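Local coordinates for mosquitocidal toxin (Bacillus sphaericus, PDB 2CB4), which probably kills mosquito larvae through ADP-ribosylation of target proteins, the activity housed in the catalytic domain crystallised here, at residues 203-211 / 227-238. The protein carries 1 engineered substitution. Residues are numbered along the deposited sequence; the frame is centred on the assembly and turned at random.
Sequences IVRIWINPN and ISKVFWHENHSE
R205 reaches across to S228, V230 and E238, a worked example of how one long side chain can follow a strand edge, gripping a serine firmly and the loop beyond only loosely. CB and CG of R205 run past the carbonyl O of S228, CG lying 3.7 Å from it. R205 CD meets CG2 of V230 at 3.8 Å and also rests over one face of the W207 ring. A bend at chi3 (-81°) then turns the guanidinium so that R205 NE and NH2 both donate, side-on and in plane, to the single OG of S228, NE at 3.0 Å and NH2 at 3.2 Å. R205 NH1 lies 3.6 Å from CB of E238, whose OE1 sits above the guanidinium plane in a long salt bridge to NH1 (3.8 Å), with no N-H pointing at it. Beside it, the six-membered ring of W207 turns its edge to the face of H236, T-shaped, planes at 88°, while NE1 bonds E197. Four backbone bonds make the parallel ladder: I206 N to S228 O, V230 N to I206 O, I208 N to V230 O and W232 N to I208 O. Strand 202-208 runs between 229-231, parallel, and 192-199, antiparallel; W207 and W232 pack against helix 86-92.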
loop_
_atom_site.group_PDB
_atom_site.type_symbol
_atom_site.label_atom_id
_atom_site.label_comp_id
_atom_site.label_asym_id
_atom_site.label_seq_id
_atom_site.Cartn_x
_atom_site.Cartn_y
_atom_site.Cartn_z
ATOM N N ILE A 203 27.788 9.256 -37.754
ATOM C CA ILE A 203 28.458 9.679 -36.522
ATOM C C ILE A 203 28.294 11.181 -36.348
ATOM O O ILE A 203 28.599 11.955 -37.259
ATOM C CB ILE A 203 29.972 9.327 -36.508
ATOM C CG1 ILE A 203 30.163 7.837 -36.763
ATOM C CG2 ILE A 203 30.574 9.552 -35.110
ATOM C CD1 ILE A 203 31.668 7.451 -36.979
ATOM N N VAL A 204 27.800 11.590 -35.180
ATOM C CA VAL A 204 27.591 13.007 -34.912
ATOM C C VAL A 204 28.454 13.447 -33.725
ATOM O O VAL A 204 28.688 14.632 -33.526
ATOM C CB VAL A 204 26.075 13.345 -34.689
ATOM C CG1 VAL A 204 25.242 12.957 -35.918
ATOM C CG2 VAL A 204 25.555 12.667 -33.450
ATOM N N ARG A 205 28.983 12.479 -32.975
ATOM C CA ARG A 205 29.816 12.809 -31.839
ATOM C C ARG A 205 30.593 11.622 -31.335
ATOM O O ARG A 205 30.117 10.488 -31.391
ATOM C CB ARG A 205 28.934 13.335 -30.715
ATOM C CG ARG A 205 29.657 13.715 -29.459
ATOM C CD ARG A 205 28.777 14.667 -28.675
ATOM N NE ARG A 205 28.870 16.029 -29.188
ATOM C CZ ARG A 205 27.847 16.883 -29.275
ATOM N NH1 ARG A 205 26.631 16.511 -28.896
ATOM N NH2 ARG A 205 28.038 18.103 -29.764
ATOM N N ILE A 206 31.781 11.910 -30.804
ATOM C CA ILE A 206 32.649 10.903 -30.205
ATOM C C ILE A 206 32.810 11.310 -28.748
ATOM O O ILE A 206 33.202 12.431 -28.461
ATOM C CB ILE A 206 34.043 10.846 -30.881
ATOM C CG1 ILE A 206 33.879 10.439 -32.350
ATOM C CG2 ILE A 206 34.961 9.831 -30.141
ATOM C CD1 ILE A 206 35.084 10.742 -33.208
ATOM N N TRP A 207 32.447 10.403 -27.848
ATOM C CA TRP A 207 32.515 10.628 -26.412
ATOM C C TRP A 207 33.692 9.860 -25.833
ATOM O O TRP A 207 33.859 8.672 -26.111
ATOM C CB TRP A 207 31.259 10.071 -25.743
ATOM C CG TRP A 207 30.014 10.842 -26.051
ATOM C CD1 TRP A 207 29.098 10.601 -27.071
ATOM C CD2 TRP A 207 29.501 11.939 -25.299
ATOM N NE1 TRP A 207 28.082 11.520 -27.003
ATOM C CE2 TRP A 207 28.302 12.354 -25.931
ATOM C CE3 TRP A 207 29.964 12.648 -24.176
ATOM C CZ2 TRP A 207 27.548 13.433 -25.456
ATOM C CZ3 TRP A 207 29.210 13.721 -23.715
ATOM C CH2 TRP A 207 27.996 14.089 -24.346
ATOM N N ILE A 208 34.479 10.544 -25.006
ATOM C CA ILE A 208 35.615 9.945 -24.328
ATOM C C ILE A 208 35.261 9.832 -22.847
ATOM O O ILE A 208 34.744 10.779 -22.269
ATOM C CB ILE A 208 36.875 10.827 -24.447
ATOM C CG1 ILE A 208 37.157 11.203 -25.921
ATOM C CG2 ILE A 208 38.073 10.129 -23.828
ATOM C CD1 ILE A 208 37.440 10.031 -26.770
ATOM N N ASN A 209 35.527 8.673 -22.244
ATOM C CA ASN A 209 35.281 8.461 -20.811
ATOM C C ASN A 209 36.621 8.784 -20.114
ATOM O O ASN A 209 37.551 7.996 -20.186
ATOM C CB ASN A 209 34.926 6.999 -20.538
ATOM C CG ASN A 209 34.647 6.734 -19.078
ATOM O OD1 ASN A 209 34.642 7.645 -18.257
ATOM N ND2 ASN A 209 34.379 5.485 -18.750
ATOM N N PRO A 210 36.725 9.945 -19.466
ATOM C CA PRO A 210 37.992 10.336 -18.800
ATOM C C PRO A 210 38.405 9.385 -17.666
ATOM O O PRO A 210 39.553 9.379 -17.249
ATOM C CB PRO A 210 37.675 11.722 -18.213
ATOM C CG PRO A 210 36.454 12.186 -18.945
ATOM C CD PRO A 210 35.661 10.935 -19.230
ATOM N N ASN A 211 37.438 8.633 -17.145
ATOM C CA ASN A 211 37.651 7.698 -16.050
ATOM C C ASN A 211 38.009 6.292 -16.511
ATOM O O ASN A 211 38.016 5.359 -15.727
ATOM C CB ASN A 211 36.401 7.632 -15.159
ATOM C CG ASN A 211 35.899 9.006 -14.772
ATOM O OD1 ASN A 211 36.673 9.880 -14.428
ATOM N ND2 ASN A 211 34.604 9.189 -14.823
ATOM N N ILE A 227 35.015 15.579 -36.282
ATOM C CA ILE A 227 33.777 15.197 -35.670
ATOM C C ILE A 227 33.856 15.693 -34.214
ATOM O O ILE A 227 34.903 15.595 -33.573
ATOM C CB ILE A 227 33.497 13.670 -35.846
ATOM C CG1 ILE A 227 32.710 13.475 -37.145
ATOM C CG2 ILE A 227 32.658 13.117 -34.698
ATOM C CD1 ILE A 227 32.969 12.234 -37.727
ATOM N N SER A 228 32.769 16.289 -33.719
ATOM C CA SER A 228 32.723 16.771 -32.319
ATOM C C SER A 228 33.223 15.637 -31.378
ATOM O O SER A 228 32.690 14.527 -31.382
ATOM C CB SER A 228 31.258 17.116 -31.953
ATOM O OG SER A 228 31.093 17.549 -30.597
ATOM N N LYS A 229 34.254 15.923 -30.593
ATOM C CA LYS A 229 34.806 14.975 -29.632
ATOM C C LYS A 229 34.600 15.583 -28.241
ATOM O O LYS A 229 35.059 16.685 -27.968
ATOM C CB LYS A 229 36.282 14.727 -29.891
ATOM C CG LYS A 229 36.915 13.767 -28.906
ATOM C CD LYS A 229 38.290 13.310 -29.391
ATOM C CE LYS A 229 38.199 12.366 -30.587
ATOM N NZ LYS A 229 39.523 11.737 -30.968
ATOM N N VAL A 230 33.878 14.879 -27.373
ATOM C CA VAL A 230 33.573 15.382 -26.047
ATOM C C VAL A 230 34.066 14.487 -24.908
ATOM O O VAL A 230 33.928 13.269 -24.963
ATOM C CB VAL A 230 32.023 15.610 -25.921
ATOM C CG1 VAL A 230 31.632 16.111 -24.553
ATOM C CG2 VAL A 230 31.552 16.585 -26.970
ATOM N N PHE A 231 34.633 15.116 -23.875
ATOM C CA PHE A 231 35.081 14.425 -22.663
ATOM C C PHE A 231 33.909 14.460 -21.725
ATOM O O PHE A 231 33.450 15.511 -21.319
ATOM C CB PHE A 231 36.316 15.089 -22.043
ATOM C CG PHE A 231 37.523 14.885 -22.870
ATOM C CD1 PHE A 231 38.418 13.870 -22.575
ATOM C CD2 PHE A 231 37.657 15.581 -24.076
ATOM C CE1 PHE A 231 39.503 13.624 -23.407
ATOM C CE2 PHE A 231 38.733 15.333 -24.929
ATOM C CZ PHE A 231 39.661 14.353 -24.585
ATOM N N TRP A 232 33.399 13.281 -21.426
ATOM C CA TRP A 232 32.235 13.158 -20.602
ATOM C C TRP A 232 32.416 13.486 -19.131
ATOM O O TRP A 232 33.499 13.325 -18.568
ATOM C CB TRP A 232 31.749 11.709 -20.741
ATOM C CG TRP A 232 30.506 11.394 -19.946
ATOM C CD1 TRP A 232 29.198 11.607 -20.336
ATOM C CD2 TRP A 232 30.442 10.822 -18.613
ATOM N NE1 TRP A 232 28.344 11.206 -19.330
ATOM C CE2 TRP A 232 29.075 10.728 -18.266
ATOM C CE3 TRP A 232 31.411 10.418 -17.674
ATOM C CZ2 TRP A 232 28.647 10.204 -17.039
ATOM C CZ3 TRP A 232 30.980 9.928 -16.438
ATOM C CH2 TRP A 232 29.604 9.819 -16.143
ATOM N N HIS A 233 31.316 13.896 -18.498
ATOM C CA HIS A 233 31.233 14.083 -17.040
ATOM C C HIS A 233 29.763 13.791 -16.698
ATOM O O HIS A 233 28.912 13.874 -17.586
ATOM C CB HIS A 233 31.716 15.470 -16.526
ATOM C CG HIS A 233 30.940 16.631 -17.074
ATOM N ND1 HIS A 233 29.661 16.947 -16.640
ATOM C CD2 HIS A 233 31.268 17.561 -18.006
ATOM C CE1 HIS A 233 29.231 18.009 -17.299
ATOM N NE2 HIS A 233 30.187 18.402 -18.131
ATOM N N GLU A 234 29.472 13.422 -15.452
ATOM C CA GLU A 234 28.088 13.115 -15.034
ATOM C C GLU A 234 27.152 14.228 -15.499
ATOM O O GLU A 234 27.485 15.417 -15.400
ATOM C CB GLU A 234 27.981 13.128 -13.508
ATOM C CG GLU A 234 28.124 11.820 -12.789
ATOM C CD GLU A 234 27.592 11.896 -11.344
ATOM O OE1 GLU A 234 28.360 12.286 -10.410
ATOM O OE2 GLU A 234 26.387 11.595 -11.157
ATOM N N ASN A 235 25.962 13.831 -15.970
ATOM C CA ASN A 235 24.950 14.786 -16.391
ATOM C C ASN A 235 25.407 15.772 -17.435
ATOM O O ASN A 235 24.961 16.910 -17.440
ATOM C CB ASN A 235 24.417 15.582 -15.194
ATOM C CG ASN A 235 23.861 14.697 -14.098
ATOM O OD1 ASN A 235 24.166 14.897 -12.905
ATOM N ND2 ASN A 235 23.060 13.696 -14.486
ATOM N N HIS A 236 26.283 15.338 -18.326
ATOM C CA HIS A 236 26.729 16.202 -19.387
ATOM C C HIS A 236 25.488 16.669 -20.148
ATOM O O HIS A 236 24.562 15.870 -20.398
ATOM C CB HIS A 236 27.630 15.435 -20.318
ATOM C CG HIS A 236 28.440 16.324 -21.175
ATOM N ND1 HIS A 236 27.892 17.040 -22.220
ATOM C CD2 HIS A 236 29.733 16.702 -21.085
ATOM C CE1 HIS A 236 28.827 17.789 -22.767
ATOM N NE2 HIS A 236 29.954 17.601 -22.099
ATOM N N SER A 237 25.451 17.948 -20.514
ATOM C CA SER A 237 24.274 18.469 -21.225
ATOM C C SER A 237 23.900 17.760 -22.518
ATOM O O SER A 237 22.713 17.733 -22.906
ATOM C CB SER A 237 24.304 19.990 -21.427
ATOM O OG SER A 237 25.252 20.355 -22.408
ATOM N N GLU A 238 24.857 17.186 -23.215
ATOM C CA GLU A 238 24.421 16.532 -24.450
ATOM C C GLU A 238 24.485 15.002 -24.379
ATOM O O GLU A 238 24.438 14.321 -25.412
ATOM C CB GLU A 238 25.296 17.056 -25.594
ATOM C CG GLU A 238 24.845 18.440 -26.132
ATOM C CD GLU A 238 26.026 19.370 -26.489
ATOM O OE1 GLU A 238 27.213 19.074 -26.116
ATOM O OE2 GLU A 238 25.744 20.399 -27.164
HETATM O O HOH W 1 25.305 14.499 -28.206
#